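Local coordinates for endo-1,4-beta-xylanase (Uncultured bacterium, PDB 7AX7), which uses a bound cobalt ion to cleave acetyl groups from acetylated xylan, as the carbohydrate-esterase family 4 domain of a multidomain xylanase, at residues A[26-31]-A[167-172]; A[79-84]-A[112-117]; A[86-89]-A[93-96]; A[124-129]-A[134-139]. All coordinates share one frame; numbering follows the deposited sequence.

Interaction 1: residues A[26-31]-A[167-172]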
# COMPACT_ATOMS: atom_id res chain seq x y z
N GLU A 26 3.34 -12.38 9.03
CA GLU A 26 4.25 -13.53 9.13
C GLU A 26 3.53 -14.75 9.68
O GLU A 26 3.73 -15.87 9.19
CB GLU A 26 5.45 -13.17 10.00
CG GLU A 26 6.47 -14.30 10.17
CD GLU A 26 7.68 -13.87 11.01
OE1 GLU A 26 7.51 -12.97 11.87
OE2 GLU A 26 8.78 -14.41 10.81
N ARG A 27 2.69 -14.55 10.70
CA ARG A 27 1.98 -15.67 11.32
C ARG A 27 1.15 -16.42 10.29
O ARG A 27 1.12 -17.65 10.29
CB ARG A 27 1.10 -15.14 12.46
CG ARG A 27 0.31 -16.16 13.26
CD ARG A 27 -0.75 -15.45 14.14
NE ARG A 27 -0.17 -14.30 14.83
CZ ARG A 27 -0.86 -13.24 15.26
NH1 ARG A 27 -2.18 -13.14 15.07
NH2 ARG A 27 -0.22 -12.26 15.87
N TYR A 28 0.48 -15.69 9.39
CA TYR A 28 -0.38 -16.28 8.37
C TYR A 28 0.34 -16.55 7.04
O TYR A 28 -0.30 -17.03 6.09
CB TYR A 28 -1.60 -15.37 8.12
CG TYR A 28 -2.63 -15.43 9.23
CD1 TYR A 28 -3.58 -16.45 9.27
CD2 TYR A 28 -2.62 -14.49 10.25
CE1 TYR A 28 -4.53 -16.51 10.30
CE2 TYR A 28 -3.56 -14.55 11.29
CZ TYR A 28 -4.50 -15.56 11.31
OH TYR A 28 -5.41 -15.59 12.34
N GLY A 29 1.63 -16.27 6.95
CA GLY A 29 2.34 -16.52 5.70
C GLY A 29 1.83 -15.68 4.54
O GLY A 29 1.75 -16.17 3.41
N VAL A 30 1.51 -14.42 4.80
CA VAL A 30 0.86 -13.54 3.84
C VAL A 30 1.80 -12.38 3.53
O VAL A 30 2.46 -11.84 4.42
CB VAL A 30 -0.49 -13.03 4.39
CG1 VAL A 30 -1.02 -11.90 3.54
CG2 VAL A 30 -1.50 -14.19 4.46
N LYS A 31 1.85 -12.00 2.26
CA LYS A 31 2.60 -10.83 1.84
C LYS A 31 1.64 -9.66 1.60
O LYS A 31 0.46 -9.85 1.31
CB LYS A 31 3.41 -11.12 0.58
CG LYS A 31 4.58 -12.07 0.82
CD LYS A 31 5.26 -12.49 -0.48
CE LYS A 31 4.35 -13.36 -1.34
NZ LYS A 31 5.07 -13.76 -2.57
N GLN A 167 -8.78 -11.42 11.58
CA GLN A 167 -10.07 -11.83 11.01
C GLN A 167 -10.10 -11.61 9.51
O GLN A 167 -10.70 -12.40 8.77
CB GLN A 167 -11.23 -11.07 11.66
CG GLN A 167 -11.58 -11.46 13.09
CD GLN A 167 -12.60 -10.51 13.73
OE1 GLN A 167 -12.25 -9.65 14.53
NE2 GLN A 167 -13.87 -10.66 13.36
N ILE A 168 -9.52 -10.51 9.04
CA ILE A 168 -9.53 -10.21 7.61
C ILE A 168 -8.80 -11.31 6.84
O ILE A 168 -9.32 -11.84 5.85
CB ILE A 168 -8.92 -8.82 7.33
CG1 ILE A 168 -9.82 -7.72 7.91
CG2 ILE A 168 -8.73 -8.63 5.79
CD1 ILE A 168 -9.16 -6.33 7.92
N ILE A 169 -7.59 -11.67 7.28
CA ILE A 169 -6.81 -12.68 6.56
C ILE A 169 -7.51 -14.03 6.62
O ILE A 169 -7.73 -14.69 5.60
CB ILE A 169 -5.38 -12.76 7.13
CG1 ILE A 169 -4.60 -11.48 6.82
CG2 ILE A 169 -4.65 -14.01 6.60
CD1 ILE A 169 -3.31 -11.38 7.57
N GLU A 170 -7.86 -14.45 7.83
CA GLU A 170 -8.54 -15.73 8.01
C GLU A 170 -9.80 -15.80 7.16
O GLU A 170 -10.10 -16.84 6.56
CB GLU A 170 -8.89 -15.94 9.48
CG GLU A 170 -9.48 -17.30 9.80
CD GLU A 170 -10.23 -17.30 11.11
OE1 GLU A 170 -9.58 -17.22 12.17
OE2 GLU A 170 -11.48 -17.37 11.08
N GLY A 171 -10.55 -14.69 7.09
CA GLY A 171 -11.82 -14.70 6.38
C GLY A 171 -11.64 -14.75 4.87
O GLY A 171 -12.41 -15.42 4.16
N LEU A 172 -10.62 -14.06 4.36
CA LEU A 172 -10.42 -14.07 2.91
C LEU A 172 -9.89 -15.42 2.44
O LEU A 172 -10.30 -15.91 1.38
CB LEU A 172 -9.48 -12.92 2.51
CG LEU A 172 -10.12 -11.52 2.65
CD1 LEU A 172 -9.12 -10.41 2.40
CD2 LEU A 172 -11.31 -11.39 1.71
O HOH W 1 -6.87 -17.85 12.56
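The ring of Tyr28 carries the side chain of Ile169 over one face, with Ile169 CB above it and Ile169 CG2 reaching in to 3.6 Å from Tyr28 CG. At the ring's edge, in its plane, sits a water 2.7 Å from Tyr28 OH; the same water donates to Glu170 OE1 at 2.8 Å and so bridges the phenol to the carboxylate. Glu170 CB approaches the ring obliquely, 4.5 Å from Tyr28 CE1. Ile169 uses both branches: CG2, anti to its own backbone N (CG1 at chi1 -68°), meets the root of the tyrosine, and CD1 lies 4.2 Å from Tyr28 CD2. The same methyl, Ile169 CG2, also touches Val30 CG2 at 3.8 Å, one carbon thus joining the aromatic and the valine. Between those two residues Gly29 takes a positive phi in a Schellman motif at the C-terminal end of the helix, which turns the chain and brings Val30 back against the helix opposite. The contact ties the C-terminal end of helix 16-28 to helix 159-174, where Pro166 also touches Tyr28 and Lys173 bonds to Tyr28 O, while Phe179 of strand 177-179 packs on both Val30 and Ile169.

Interaction 2: residues A[79-84]-A[112-117]; sequences NEMEWT and QNIDYP
Within the NodB-type polysaccharide deacetylase domain, helix 74-92 is met by the chain that leaves helix 108-113 and runs into strand 118-123, and Met81 is the residue through which the helix makes this contact. Its methyl reaches two partners: Met81 CE lies 3.6 Å from Tyr116 CD2 and 3.8 Å from Ile114 CG2. The approach to the tyrosine is at the ring edge, near the ring plane, so the methyl meets the rim carbons CD2 and CE2 instead of lying over the pi face. Nearer the helix, Met81 CG comes within 4.0 Å of Ile114 CG1, and the sulfur follows, Met81 SD being 4.2 Å from Ile114 CD1. The side chains of Met81 and Ile114 cross at about a right angle. Two bends in the methionine, chi2 -58° and chi3 -62°, fold its end round so that CE enters the angle between Ile114 and Tyr116. Phe99 touches both Met81 and Ile114, and Ser61 of strand 58-61 also touches Met81. The hydroxyl of Tyr116 is hydrogen-bonded to Ser85 OG, one turn further along the same helix, which probably helps to fix the position of the ring. No hydrogen bond crosses between 79-84 and 112-117: their cohesion is apolar and depends on the fit of a flexible thioether against a branched chain and an aromatic rim.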
# COMPACT_ATOMS: atom_id res chain seq x y z
N ASN A 79 10.49 16.10 -7.32
CA ASN A 79 11.44 15.93 -6.23
C ASN A 79 10.90 14.97 -5.17
O ASN A 79 11.62 14.08 -4.70
CB ASN A 79 11.78 17.28 -5.59
CG ASN A 79 12.62 18.15 -6.50
OD1 ASN A 79 13.15 17.68 -7.51
ND2 ASN A 79 12.73 19.44 -6.15
N GLU A 80 9.64 15.13 -4.78
CA GLU A 80 9.04 14.22 -3.81
C GLU A 80 9.17 12.77 -4.26
O GLU A 80 9.59 11.90 -3.49
CB GLU A 80 7.57 14.58 -3.57
CG GLU A 80 7.37 15.89 -2.82
CD GLU A 80 6.82 15.70 -1.41
OE1 GLU A 80 6.31 14.60 -1.09
OE2 GLU A 80 6.88 16.66 -0.62
N MET A 81 8.85 12.49 -5.52
CA MET A 81 8.91 11.11 -6.02
C MET A 81 10.35 10.60 -6.05
O MET A 81 10.64 9.50 -5.54
CB MET A 81 8.28 11.03 -7.40
CG MET A 81 6.82 11.50 -7.45
SD MET A 81 5.77 10.56 -6.32
CE MET A 81 5.97 8.93 -7.08
N GLU A 82 11.26 11.36 -6.64
CA GLU A 82 12.65 10.92 -6.72
C GLU A 82 13.25 10.69 -5.33
O GLU A 82 13.93 9.69 -5.10
CB GLU A 82 13.48 11.94 -7.50
CG GLU A 82 13.03 12.06 -8.95
CD GLU A 82 13.58 13.29 -9.65
OE1 GLU A 82 14.56 13.89 -9.15
OE2 GLU A 82 13.02 13.65 -10.71
N TRP A 83 13.03 11.62 -4.40
CA TRP A 83 13.59 11.44 -3.07
C TRP A 83 13.00 10.23 -2.36
O TRP A 83 13.70 9.58 -1.58
CB TRP A 83 13.36 12.70 -2.23
CG TRP A 83 14.04 13.90 -2.79
CD1 TRP A 83 15.16 13.92 -3.57
CD2 TRP A 83 13.62 15.26 -2.65
NE1 TRP A 83 15.48 15.21 -3.91
CE2 TRP A 83 14.55 16.06 -3.36
CE3 TRP A 83 12.55 15.88 -1.99
CZ2 TRP A 83 14.44 17.45 -3.43
CZ3 TRP A 83 12.45 17.27 -2.06
CH2 TRP A 83 13.39 18.04 -2.77
N THR A 84 11.72 9.92 -2.60
CA THR A 84 11.13 8.75 -1.95
C THR A 84 11.70 7.46 -2.51
O THR A 84 12.07 6.55 -1.76
CB THR A 84 9.61 8.78 -2.08
OG1 THR A 84 9.10 9.95 -1.43
CG2 THR A 84 8.99 7.53 -1.44
N GLN A 112 0.90 14.18 -15.06
CA GLN A 112 1.91 14.57 -16.04
C GLN A 112 3.33 14.41 -15.51
O GLN A 112 4.28 14.37 -16.31
CB GLN A 112 1.69 16.03 -16.47
CG GLN A 112 0.36 16.31 -17.19
CD GLN A 112 0.02 17.80 -17.26
OE1 GLN A 112 0.80 18.65 -16.83
NE2 GLN A 112 -1.16 18.12 -17.80
N ASN A 113 3.51 14.35 -14.19
CA ASN A 113 4.84 14.46 -13.60
C ASN A 113 5.19 13.31 -12.68
O ASN A 113 6.15 13.42 -11.91
CB ASN A 113 4.98 15.79 -12.86
CG ASN A 113 5.13 16.96 -13.82
OD1 ASN A 113 6.17 17.12 -14.44
ND2 ASN A 113 4.07 17.76 -13.98
N ILE A 114 4.44 12.21 -12.74
CA ILE A 114 4.71 11.01 -11.95
C ILE A 114 4.77 9.83 -12.92
O ILE A 114 3.81 9.59 -13.67
CB ILE A 114 3.65 10.79 -10.86
CG1 ILE A 114 3.70 11.95 -9.86
CG2 ILE A 114 3.85 9.44 -10.15
CD1 ILE A 114 2.66 11.89 -8.77
N ASP A 115 5.89 9.12 -12.90
CA ASP A 115 6.23 8.07 -13.86
C ASP A 115 5.89 6.67 -13.37
O ASP A 115 6.24 5.69 -14.04
CB ASP A 115 7.72 8.15 -14.20
CG ASP A 115 8.08 9.45 -14.89
OD1 ASP A 115 7.30 9.88 -15.76
OD2 ASP A 115 9.13 10.05 -14.56
N TYR A 116 5.24 6.55 -12.23
CA TYR A 116 4.81 5.25 -11.76
C TYR A 116 3.32 5.07 -11.97
O TYR A 116 2.56 6.05 -11.99
CB TYR A 116 5.13 5.07 -10.27
CG TYR A 116 6.59 5.22 -9.91
CD1 TYR A 116 7.50 4.20 -10.19
CD2 TYR A 116 7.06 6.36 -9.28
CE1 TYR A 116 8.83 4.31 -9.86
CE2 TYR A 116 8.39 6.49 -8.93
CZ TYR A 116 9.27 5.47 -9.22
OH TYR A 116 10.60 5.60 -8.89
N PRO A 117 2.84 3.83 -12.12
CA PRO A 117 1.39 3.60 -12.10
C PRO A 117 0.78 4.08 -10.79
O PRO A 117 1.33 3.86 -9.70
CB PRO A 117 1.27 2.08 -12.26
CG PRO A 117 2.59 1.63 -12.84
CD PRO A 117 3.61 2.58 -12.29

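Interaction 3: residues A[86-89]-A[93-96]; sequences SAIK and GVDV
The ammonium of Lys89 reaches across to two acceptors of the returning chain: Lys89 NZ forms a salt bridge with Asp95 OD1 at 3.4 Å and a hydrogen bond with Gly93 O at 3.2 Å. In that bond the nitrogen stands above the carbonyl plane, 65° out of it, and is not on a lone pair. The lysine starts with CG anti to its backbone N (chi1 178°) and bends once, at chi2, which carries its methylenes past the carboxylate; Lys89 CD is 3.1 Å from Asp95 OD1. On the main chain, Gly93 N gives a weak hydrogen bond to Lys89 O at 2.9 Å, and Lys89 CA makes a CH...O contact of 3.3 Å with Val94 O. Further in, Ile88 divides its branches between two valines: CG2 meets Val94 CG2 at 3.6 Å, and CD1 meets Val96 CG2 at the same distance. Leu59 of strand 58-61 touches both Ile88 and Val94. Gly93, the first residue beyond helix 74-92, has a positive phi that turns the chain back along the last turn. The turn is thus held by polar and ionic bonds on its exposed flank and by aliphatic packing beneath, and the nearby carboxylate would probably favour the charged form of Lys89.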
# COMPACT_ATOMS: atom_id res chain seq x y z
N SER A 86 14.58 7.03 -4.13
CA SER A 86 16.00 6.85 -3.83
C SER A 86 16.23 6.56 -2.34
O SER A 86 17.15 5.81 -2.00
CB SER A 86 16.80 8.06 -4.30
OG SER A 86 16.32 9.26 -3.74
N ALA A 87 15.39 7.11 -1.45
CA ALA A 87 15.49 6.73 -0.04
C ALA A 87 15.23 5.24 0.16
O ALA A 87 15.92 4.57 0.94
CB ALA A 87 14.50 7.55 0.80
N ILE A 88 14.24 4.69 -0.54
CA ILE A 88 13.92 3.27 -0.41
C ILE A 88 15.00 2.41 -1.07
O ILE A 88 15.41 1.37 -0.52
CB ILE A 88 12.53 2.99 -0.99
CG1 ILE A 88 11.46 3.67 -0.13
CG2 ILE A 88 12.29 1.49 -1.09
CD1 ILE A 88 10.09 3.70 -0.77
N LYS A 89 15.49 2.83 -2.24
CA LYS A 89 16.54 2.08 -2.92
C LYS A 89 17.84 2.10 -2.14
O LYS A 89 18.48 1.05 -1.95
CB LYS A 89 16.76 2.64 -4.33
CG LYS A 89 17.86 1.93 -5.11
CD LYS A 89 17.54 0.46 -5.33
CE LYS A 89 18.54 -0.19 -6.28
NZ LYS A 89 18.25 -1.64 -6.47
N GLY A 93 17.54 -1.36 -0.74
CA GLY A 93 17.91 -1.96 -2.01
C GLY A 93 16.78 -2.38 -2.93
O GLY A 93 17.03 -3.14 -3.87
N VAL A 94 15.56 -1.90 -2.73
CA VAL A 94 14.45 -2.30 -3.60
C VAL A 94 13.96 -1.10 -4.39
O VAL A 94 14.10 0.05 -3.98
CB VAL A 94 13.28 -2.96 -2.85
CG1 VAL A 94 13.77 -4.16 -2.06
CG2 VAL A 94 12.57 -1.95 -1.96
N ASP A 95 13.37 -1.41 -5.54
CA ASP A 95 12.95 -0.42 -6.52
C ASP A 95 11.44 -0.22 -6.44
O ASP A 95 10.67 -1.15 -6.69
CB ASP A 95 13.37 -0.87 -7.92
CG ASP A 95 14.89 -0.99 -8.06
OD1 ASP A 95 15.59 -0.01 -7.73
OD2 ASP A 95 15.37 -2.07 -8.46
N VAL A 96 11.03 0.99 -6.09
CA VAL A 96 9.62 1.34 -6.13
C VAL A 96 9.05 1.05 -7.51
O VAL A 96 9.67 1.34 -8.53
CB VAL A 96 9.45 2.83 -5.74
CG1 VAL A 96 8.09 3.35 -6.16
CG2 VAL A 96 9.67 2.99 -4.24

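Interaction 4: residues A[124-129]-A[134-139]; sequences INDSEN and QQRVNN. Unlike the reference sequence in segment 124-129: Ser127 (reference Trp).
Arg136 stretches along the inner, closely packed side of this contact, with the backbone of Asp126 lying on its guanidinium: Asp126 CA is 3.7 Å above the centre of one face. Asp126 CB covers the same group, 3.6 Å from Arg136 NH1. At the guanidinium edge Arg136 NH2 gives a weak hydrogen bond to Glu128 O, short at 2.8 Å but bent to 118°. The side chain is extended from CG to NE, which carries the charge from the helix out beneath the loop. Asp126 and Arg136 do not pair directly, their carboxylate and guanidinium being linked through Thr161 OG1, which bonds to both. The contact thus probably helps to hold the loop bearing Asp126, whose OD1 bonds to His153, near the cobalt site. Ile124 fills the angle beside the helix, CB against Asn139 CB at 3.8 Å and CD1 3.9 Å from Arg136 O.

The other side is looser and watered. Asn139 ND2 donates an almost straight bond (171°) to Ile124 O, though at 3.3 Å and from above the carbonyl plane. It also gives a hydrogen bond to a water at 2.8 Å, which in turn reaches Asn125 OD1 weakly. The loop after strand 118-123 is thereby fastened to helix 133-143, with Leu152 of strand 148-153 against Ile124 and Asp126, and helix 159-174 touching Arg136 through Gln160 and Ala164.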
# COMPACT_ATOMS: atom_id res chain seq x y z
N ILE A 124 -11.18 1.11 3.37
CA ILE A 124 -11.97 0.52 4.44
C ILE A 124 -12.17 1.49 5.60
O ILE A 124 -12.63 1.09 6.67
CB ILE A 124 -11.37 -0.81 4.94
CG1 ILE A 124 -10.13 -0.56 5.79
CG2 ILE A 124 -11.04 -1.74 3.75
CD1 ILE A 124 -9.76 -1.75 6.66
N ASN A 125 -11.84 2.77 5.40
CA ASN A 125 -12.07 3.83 6.38
C ASN A 125 -11.40 3.53 7.71
O ASN A 125 -11.96 3.79 8.78
CB ASN A 125 -13.57 4.08 6.59
CG ASN A 125 -14.37 4.08 5.30
OD1 ASN A 125 -15.41 3.41 5.21
ND2 ASN A 125 -13.90 4.82 4.29
N ASP A 126 -10.18 2.99 7.66
CA ASP A 126 -9.42 2.67 8.87
C ASP A 126 -8.42 3.77 9.22
O ASP A 126 -7.36 3.49 9.79
CB ASP A 126 -8.71 1.33 8.74
CG ASP A 126 -7.47 1.41 7.87
OD1 ASP A 126 -7.50 2.12 6.85
OD2 ASP A 126 -6.46 0.77 8.22
N SER A 127 -8.74 5.02 8.87
CA SER A 127 -7.94 6.16 9.32
C SER A 127 -8.57 6.89 10.49
O SER A 127 -7.89 7.67 11.16
CB SER A 127 -7.70 7.14 8.15
OG SER A 127 -8.87 7.88 7.83
N GLU A 128 -9.85 6.63 10.78
CA GLU A 128 -10.58 7.28 11.86
C GLU A 128 -10.85 6.27 12.97
O GLU A 128 -11.33 5.16 12.70
CB GLU A 128 -11.90 7.85 11.33
CG GLU A 128 -12.58 8.83 12.26
CD GLU A 128 -12.48 10.26 11.76
OE1 GLU A 128 -11.48 10.94 12.09
OE2 GLU A 128 -13.40 10.69 11.04
N ASN A 129 -10.55 6.66 14.21
CA ASN A 129 -10.73 5.75 15.34
C ASN A 129 -12.19 5.37 15.53
O ASN A 129 -12.49 4.28 16.04
CB ASN A 129 -10.18 6.39 16.62
CG ASN A 129 -8.89 5.73 17.08
OD1 ASN A 129 -8.84 5.12 18.14
ND2 ASN A 129 -7.84 5.84 16.26
N GLN A 134 -14.43 -4.21 14.20
CA GLN A 134 -15.30 -5.08 13.41
C GLN A 134 -15.82 -4.39 12.14
O GLN A 134 -16.04 -5.05 11.12
CB GLN A 134 -16.48 -5.55 14.27
CG GLN A 134 -17.23 -6.72 13.66
CD GLN A 134 -16.37 -7.96 13.52
OE1 GLN A 134 -15.54 -8.25 14.39
NE2 GLN A 134 -16.52 -8.67 12.42
N GLN A 135 -16.04 -3.07 12.18
CA GLN A 135 -16.34 -2.37 10.93
C GLN A 135 -15.19 -2.53 9.94
O GLN A 135 -15.42 -2.76 8.74
CB GLN A 135 -16.60 -0.89 11.20
CG GLN A 135 -17.97 -0.57 11.81
CD GLN A 135 -18.17 0.93 12.04
OE1 GLN A 135 -17.45 1.55 12.81
NE2 GLN A 135 -19.15 1.50 11.35
N ARG A 136 -13.95 -2.42 10.42
CA ARG A 136 -12.80 -2.60 9.55
C ARG A 136 -12.78 -4.00 8.95
O ARG A 136 -12.58 -4.17 7.74
CB ARG A 136 -11.51 -2.31 10.33
CG ARG A 136 -11.40 -0.84 10.72
CD ARG A 136 -10.27 -0.54 11.69
NE ARG A 136 -10.44 0.80 12.24
CZ ARG A 136 -9.46 1.66 12.51
NH1 ARG A 136 -8.19 1.33 12.26
NH2 ARG A 136 -9.75 2.86 13.00
N VAL A 137 -13.00 -5.02 9.79
CA VAL A 137 -13.08 -6.40 9.30
C VAL A 137 -14.12 -6.50 8.20
O VAL A 137 -13.84 -6.99 7.10
CB VAL A 137 -13.40 -7.35 10.47
CG1 VAL A 137 -13.78 -8.74 9.95
CG2 VAL A 137 -12.22 -7.43 11.47
N ASN A 138 -15.35 -6.04 8.47
CA ASN A 138 -16.44 -6.25 7.52
C ASN A 138 -16.22 -5.44 6.24
O ASN A 138 -16.55 -5.91 5.15
CB ASN A 138 -17.78 -5.90 8.17
CG ASN A 138 -18.14 -6.87 9.29
OD1 ASN A 138 -17.65 -8.00 9.33
ND2 ASN A 138 -18.98 -6.43 10.21
N ASN A 139 -15.67 -4.23 6.35
CA ASN A 139 -15.40 -3.45 5.15
C ASN A 139 -14.37 -4.14 4.26
O ASN A 139 -14.52 -4.16 3.03
CB ASN A 139 -14.93 -2.04 5.53
CG ASN A 139 -16.05 -1.21 6.14
OD1 ASN A 139 -17.22 -1.58 6.08
ND2 ASN A 139 -15.69 -0.07 6.74
O HOH W 2 -17.26 1.99 7.68

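In the fold
Interactions 2 and 3 are neighbours on helix 74-92, their centres about 13 Å apart, and they touch where Tyr116 CE1 lies 3.4 Å from Val96 O. Interactions 1 and 4 form a second pair, centres about 17 Å apart, joined by helix 159-174 against helix 133-143: a probable hydrogen bond from Gln167 NE2 to Gln134 OE1 (3.1 Å), with Ile168 packing on Val137. The centres of interactions 2 and 4 are about 29 Å apart, on opposite sides of the chain's centre. The cobalt, bound by Asp12, His62 and His66, is about 9 Å from the side chain of Asp126 in interaction 4 and about 12 Å from that of Met81 in interaction 2.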